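PDB 5J72: putative N-acetylmuramoyl-L-alanine amidase,autolysin cwp6 from Peptoclostridium difficile, which probably cleaves the amide bond between N-acetylmuramic acid and L-alanine in peptidoglycan as a zinc-dependent autolysin, and carries CWB2 modules that attach it to the cell wall. Local coordinates for residues W152-E165 with A177-K189. Sequence-based numbering, arbitrary orientation.
Sequences WKDGSSKVVIVNGE and ASTYDAPILLANK
Strands 158-163 and 184-187 pair in parallel, V160 beside I184, as the two strands of a beta-alpha-beta crossover through helix 174-180 in a CWB2 module, with 184-187 at the edge of the sheet. V160 N donates to P183 O (3.0 Å) and V160 O accepts from L185 N (2.8 Å); the bond from V162 N to L185 O is weak.

Ahead of the strands, the W152 indole lies over P183, whose CD makes a CH-pi contact 3.7 Å from the centroid of the five-membered ring and only 4° off its normal; P183 CB lies against W152 CE3. With CG anti to its carbonyl carbon (chi1 -66°), W152 also brings NE1 to D181 O at 3.0 Å, a bent bond (148° at the hydrogen) with the donor above the carbonyl plane. D181, at positive phi, ends the helix in a Schellman motif (A182 N to A177 O, and a weak D181 N to S178 O), and the indole N-H binds the carbonyl just past the helix end; nearby D154 belongs to a calcium site.

On the V160 and I184 face, the Y180 ring receives K158 CD over one face, a CH-pi contact 3.7 Å from the ring centroid, and V160 CG2 at its edge, its OH reaching E251. The V160 and I184 side chains lie side by side, V160 CB nearest I184 CG1. On the opposite face, V159 CG1 meets L185 CG, and I161 CG2 touches A187 CB at 3.7 Å.

N188 ND2 bonds D191 OD2, while one water donates to both E165 OE2 (2.8 Å) and N188 OD1 (3.0 Å), bridging a nearly coplanar carboxylate and amide.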
loop_
_atom_site.group_PDB
_atom_site.type_symbol
_atom_site.label_atom_id
_atom_site.label_comp_id
_atom_site.label_asym_id
_atom_site.label_seq_id
_atom_site.Cartn_x
_atom_site.Cartn_y
_atom_site.Cartn_z
ATOM N N TRP A 152 -16.044 13.810 -2.275
ATOM C CA TRP A 152 -16.465 15.235 -2.527
ATOM C C TRP A 152 -17.854 15.218 -3.137
ATOM O O TRP A 152 -18.147 15.882 -4.148
ATOM C CB TRP A 152 -15.415 15.896 -3.515
ATOM C CG TRP A 152 -14.092 16.013 -2.851
ATOM C CD1 TRP A 152 -13.604 17.099 -2.162
ATOM C CD2 TRP A 152 -13.063 14.985 -2.765
ATOM N NE1 TRP A 152 -12.332 16.818 -1.672
ATOM C CE2 TRP A 152 -11.984 15.528 -2.031
ATOM C CE3 TRP A 152 -12.964 13.668 -3.227
ATOM C CZ2 TRP A 152 -10.802 14.795 -1.770
ATOM C CZ3 TRP A 152 -11.804 12.929 -2.955
ATOM C CH2 TRP A 152 -10.738 13.498 -2.244
ATOM N N LYS A 153 -18.771 14.481 -2.496
ATOM C CA LYS A 153 -20.129 14.384 -3.053
ATOM C C LYS A 153 -20.793 15.771 -3.030
ATOM O O LYS A 153 -21.558 16.136 -3.938
ATOM C CB LYS A 153 -20.956 13.394 -2.204
ATOM C CG LYS A 153 -22.374 13.245 -2.765
ATOM C CD LYS A 153 -22.297 12.597 -4.119
ATOM C CE LYS A 153 -23.662 12.468 -4.747
ATOM N N ASP A 154 -20.456 16.550 -2.026
ATOM C CA ASP A 154 -21.060 17.873 -1.910
ATOM C C ASP A 154 -20.275 18.929 -2.683
ATOM O O ASP A 154 -20.551 20.134 -2.523
ATOM C CB ASP A 154 -21.118 18.296 -0.415
ATOM C CG ASP A 154 -19.762 18.253 0.273
ATOM O OD1 ASP A 154 -19.546 19.040 1.184
ATOM O OD2 ASP A 154 -18.920 17.437 -0.122
ATOM N N GLY A 155 -19.291 18.520 -3.454
ATOM C CA GLY A 155 -18.576 19.489 -4.295
ATOM C C GLY A 155 -17.182 19.809 -3.788
ATOM O O GLY A 155 -16.760 19.330 -2.737
ATOM N N SER A 156 -16.449 20.653 -4.531
ATOM C CA SER A 156 -15.095 21.024 -4.088
ATOM C C SER A 156 -14.755 22.387 -4.679
ATOM O O SER A 156 -14.964 22.552 -5.896
ATOM C CB SER A 156 -14.072 20.009 -4.611
ATOM O OG SER A 156 -12.835 20.310 -3.961
ATOM N N SER A 157 -14.198 23.330 -3.889
ATOM C CA SER A 157 -13.916 24.631 -4.537
ATOM C C SER A 157 -12.667 24.550 -5.410
ATOM O O SER A 157 -12.500 25.366 -6.303
ATOM C CB SER A 157 -13.799 25.738 -3.488
ATOM O OG SER A 157 -12.688 25.427 -2.676
ATOM N N LYS A 158 -11.799 23.574 -5.169
ATOM C CA LYS A 158 -10.601 23.382 -5.995
ATOM C C LYS A 158 -10.574 21.961 -6.562
ATOM O O LYS A 158 -11.105 21.022 -5.929
ATOM C CB LYS A 158 -9.317 23.540 -5.180
ATOM C CG LYS A 158 -9.094 24.979 -4.675
ATOM C CD LYS A 158 -7.808 25.036 -3.762
ATOM C CE LYS A 158 -7.145 26.395 -3.767
ATOM N NZ LYS A 158 -7.969 27.349 -3.065
ATOM N N VAL A 159 -10.001 21.803 -7.734
ATOM C CA VAL A 159 -9.781 20.509 -8.365
ATOM C C VAL A 159 -8.361 20.543 -8.900
ATOM O O VAL A 159 -7.982 21.530 -9.550
ATOM C CB VAL A 159 -10.754 20.180 -9.546
ATOM C CG1 VAL A 159 -10.407 18.807 -10.174
ATOM C CG2 VAL A 159 -12.223 20.172 -9.045
ATOM N N VAL A 160 -7.589 19.467 -8.653
ATOM C CA VAL A 160 -6.245 19.360 -9.198
ATOM C C VAL A 160 -6.349 18.548 -10.460
ATOM O O VAL A 160 -7.051 17.536 -10.520
ATOM C CB VAL A 160 -5.299 18.715 -8.178
ATOM C CG1 VAL A 160 -3.886 18.416 -8.824
ATOM C CG2 VAL A 160 -5.175 19.653 -6.990
ATOM N N ILE A 161 -5.623 18.962 -11.496
ATOM C CA ILE A 161 -5.692 18.193 -12.738
ATOM C C ILE A 161 -4.259 17.766 -13.126
ATOM O O ILE A 161 -3.344 18.568 -13.013
ATOM C CB ILE A 161 -6.223 19.174 -13.831
ATOM C CG1 ILE A 161 -7.769 19.404 -13.665
ATOM C CG2 ILE A 161 -5.905 18.549 -15.200
ATOM C CD1 ILE A 161 -8.584 18.275 -14.275
ATOM N N VAL A 162 -4.116 16.557 -13.554
ATOM C CA VAL A 162 -2.821 15.975 -13.971
ATOM C C VAL A 162 -3.136 15.324 -15.295
ATOM O O VAL A 162 -4.256 14.915 -15.519
ATOM C CB VAL A 162 -2.434 14.913 -12.909
ATOM C CG1 VAL A 162 -1.433 13.934 -13.468
ATOM C CG2 VAL A 162 -1.905 15.643 -11.639
ATOM N N ASN A 163 -2.152 15.246 -16.175
ATOM C CA ASN A 163 -2.320 14.537 -17.432
ATOM C C ASN A 163 -2.444 13.078 -17.130
ATOM O O ASN A 163 -1.512 12.529 -16.513
ATOM C CB ASN A 163 -1.074 14.773 -18.296
ATOM C CG ASN A 163 -1.135 14.044 -19.630
ATOM O OD1 ASN A 163 -1.583 12.896 -19.717
ATOM N ND2 ASN A 163 -0.731 14.703 -20.748
ATOM N N GLY A 164 -3.527 12.417 -17.571
ATOM C CA GLY A 164 -3.773 11.028 -17.208
ATOM C C GLY A 164 -2.864 9.978 -17.814
ATOM O O GLY A 164 -2.794 8.882 -17.276
ATOM N N GLU A 165 -2.189 10.279 -18.938
ATOM C CA GLU A 165 -1.287 9.282 -19.554
ATOM C C GLU A 165 0.144 9.632 -19.183
ATOM O O GLU A 165 1.033 8.881 -19.512
ATOM C CB GLU A 165 -1.490 9.213 -21.099
ATOM C CG GLU A 165 -2.962 9.147 -21.531
ATOM C CD GLU A 165 -3.667 7.820 -21.198
ATOM O OE1 GLU A 165 -2.991 6.897 -20.692
ATOM O OE2 GLU A 165 -4.903 7.702 -21.446
ATOM N N ALA A 177 -2.990 18.249 -3.211
ATOM C CA ALA A 177 -4.436 18.035 -3.259
ATOM C C ALA A 177 -4.990 17.855 -1.853
ATOM O O ALA A 177 -6.083 18.364 -1.571
ATOM C CB ALA A 177 -4.772 16.791 -4.102
ATOM N N SER A 178 -4.245 17.181 -0.966
ATOM C CA SER A 178 -4.707 16.975 0.402
ATOM C C SER A 178 -4.696 18.282 1.175
ATOM O O SER A 178 -5.586 18.521 2.007
ATOM C CB SER A 178 -3.823 15.967 1.145
ATOM O OG SER A 178 -3.630 14.808 0.328
ATOM N N THR A 179 -3.695 19.146 0.920
ATOM C CA THR A 179 -3.670 20.429 1.602
ATOM C C THR A 179 -4.891 21.278 1.173
ATOM O O THR A 179 -5.461 21.994 2.007
ATOM C CB THR A 179 -2.360 21.180 1.211
ATOM O OG1 THR A 179 -1.267 20.412 1.776
ATOM C CG2 THR A 179 -2.327 22.592 1.775
ATOM N N TYR A 180 -5.273 21.190 -0.113
ATOM C CA TYR A 180 -6.473 21.890 -0.588
ATOM C C TYR A 180 -7.777 21.134 -0.214
ATOM O O TYR A 180 -8.866 21.707 -0.333
ATOM C CB TYR A 180 -6.513 21.895 -2.113
ATOM C CG TYR A 180 -5.428 22.654 -2.848
ATOM C CD1 TYR A 180 -4.859 23.800 -2.306
ATOM C CD2 TYR A 180 -5.010 22.249 -4.100
ATOM C CE1 TYR A 180 -3.893 24.526 -3.008
ATOM C CE2 TYR A 180 -4.054 22.971 -4.818
ATOM C CZ TYR A 180 -3.510 24.103 -4.263
ATOM O OH TYR A 180 -2.608 24.776 -5.031
ATOM N N ASP A 181 -7.660 19.865 0.154
ATOM C CA ASP A 181 -8.814 18.957 0.398
ATOM C C ASP A 181 -9.591 18.930 -0.937
ATOM O O ASP A 181 -10.756 19.284 -1.035
ATOM C CB ASP A 181 -9.680 19.430 1.595
ATOM C CG ASP A 181 -10.786 18.424 1.967
ATOM O OD1 ASP A 181 -10.711 17.231 1.507
ATOM O OD2 ASP A 181 -11.717 18.822 2.700
ATOM N N ALA A 182 -8.886 18.504 -1.985
ATOM C CA ALA A 182 -9.415 18.471 -3.336
ATOM C C ALA A 182 -9.132 17.151 -4.026
ATOM O O ALA A 182 -8.148 16.503 -3.712
ATOM C CB ALA A 182 -8.696 19.546 -4.154
ATOM N N PRO A 183 -9.988 16.755 -4.953
ATOM C CA PRO A 183 -9.726 15.537 -5.680
ATOM C C PRO A 183 -8.773 15.844 -6.883
ATOM O O PRO A 183 -8.619 17.023 -7.292
ATOM C CB PRO A 183 -11.099 15.142 -6.234
ATOM C CG PRO A 183 -11.771 16.498 -6.500
ATOM C CD PRO A 183 -11.298 17.369 -5.297
ATOM N N ILE A 184 -8.189 14.800 -7.438
ATOM C CA ILE A 184 -7.376 14.944 -8.619
ATOM C C ILE A 184 -8.223 14.321 -9.759
ATOM O O ILE A 184 -8.675 13.165 -9.661
ATOM C CB ILE A 184 -6.066 14.164 -8.474
ATOM C CG1 ILE A 184 -5.148 14.895 -7.472
ATOM C CG2 ILE A 184 -5.463 13.942 -9.908
ATOM C CD1 ILE A 184 -3.869 14.096 -7.007
ATOM N N LEU A 185 -8.472 15.090 -10.814
ATOM C CA LEU A 185 -9.157 14.520 -11.978
ATOM C C LEU A 185 -8.109 14.520 -13.142
ATOM O O LEU A 185 -7.084 15.182 -13.043
ATOM C CB LEU A 185 -10.397 15.352 -12.461
ATOM C CG LEU A 185 -11.535 15.348 -11.427
ATOM C CD1 LEU A 185 -12.696 16.255 -11.934
ATOM C CD2 LEU A 185 -12.028 13.898 -11.094
ATOM N N LEU A 186 -8.427 13.842 -14.220
ATOM C CA LEU A 186 -7.431 13.690 -15.276
ATOM C C LEU A 186 -7.774 14.333 -16.614
ATOM O O LEU A 186 -8.930 14.316 -17.046
ATOM C CB LEU A 186 -7.264 12.158 -15.517
ATOM C CG LEU A 186 -6.901 11.372 -14.249
ATOM C CD1 LEU A 186 -6.865 9.894 -14.552
ATOM C CD2 LEU A 186 -5.588 11.869 -13.672
ATOM N N ALA A 187 -6.727 14.854 -17.269
ATOM C CA ALA A 187 -6.832 15.501 -18.573
ATOM C C ALA A 187 -5.891 14.792 -19.591
ATOM O O ALA A 187 -5.061 13.962 -19.203
ATOM C CB ALA A 187 -6.342 16.920 -18.449
ATOM N N ASN A 188 -6.075 15.136 -20.876
ATOM C CA ASN A 188 -5.183 14.731 -21.947
ATOM C C ASN A 188 -4.378 15.987 -22.191
ATOM O O ASN A 188 -4.696 17.048 -21.628
ATOM C CB ASN A 188 -5.958 14.307 -23.168
ATOM C CG ASN A 188 -6.556 12.949 -22.941
ATOM O OD1 ASN A 188 -5.842 12.037 -22.503
ATOM N ND2 ASN A 188 -7.817 12.700 -23.207
ATOM N N LYS A 189 -3.339 15.930 -23.017
ATOM C CA LYS A 189 -2.542 17.139 -23.193
ATOM C C LYS A 189 -3.316 18.295 -23.790
ATOM O O LYS A 189 -3.083 19.456 -23.401
ATOM C CB LYS A 189 -1.332 16.850 -24.140
ATOM C CG LYS A 189 -0.440 18.063 -24.297
ATOM C CD LYS A 189 0.600 17.864 -25.398
ATOM C CE LYS A 189 1.457 19.099 -25.452
ATOM N NZ LYS A 189 2.405 19.049 -26.599
HETATM O O HOH W 1 -11.044 22.409 -2.335
HETATM O O HOH W 2 -6.607 9.196 -23.123
#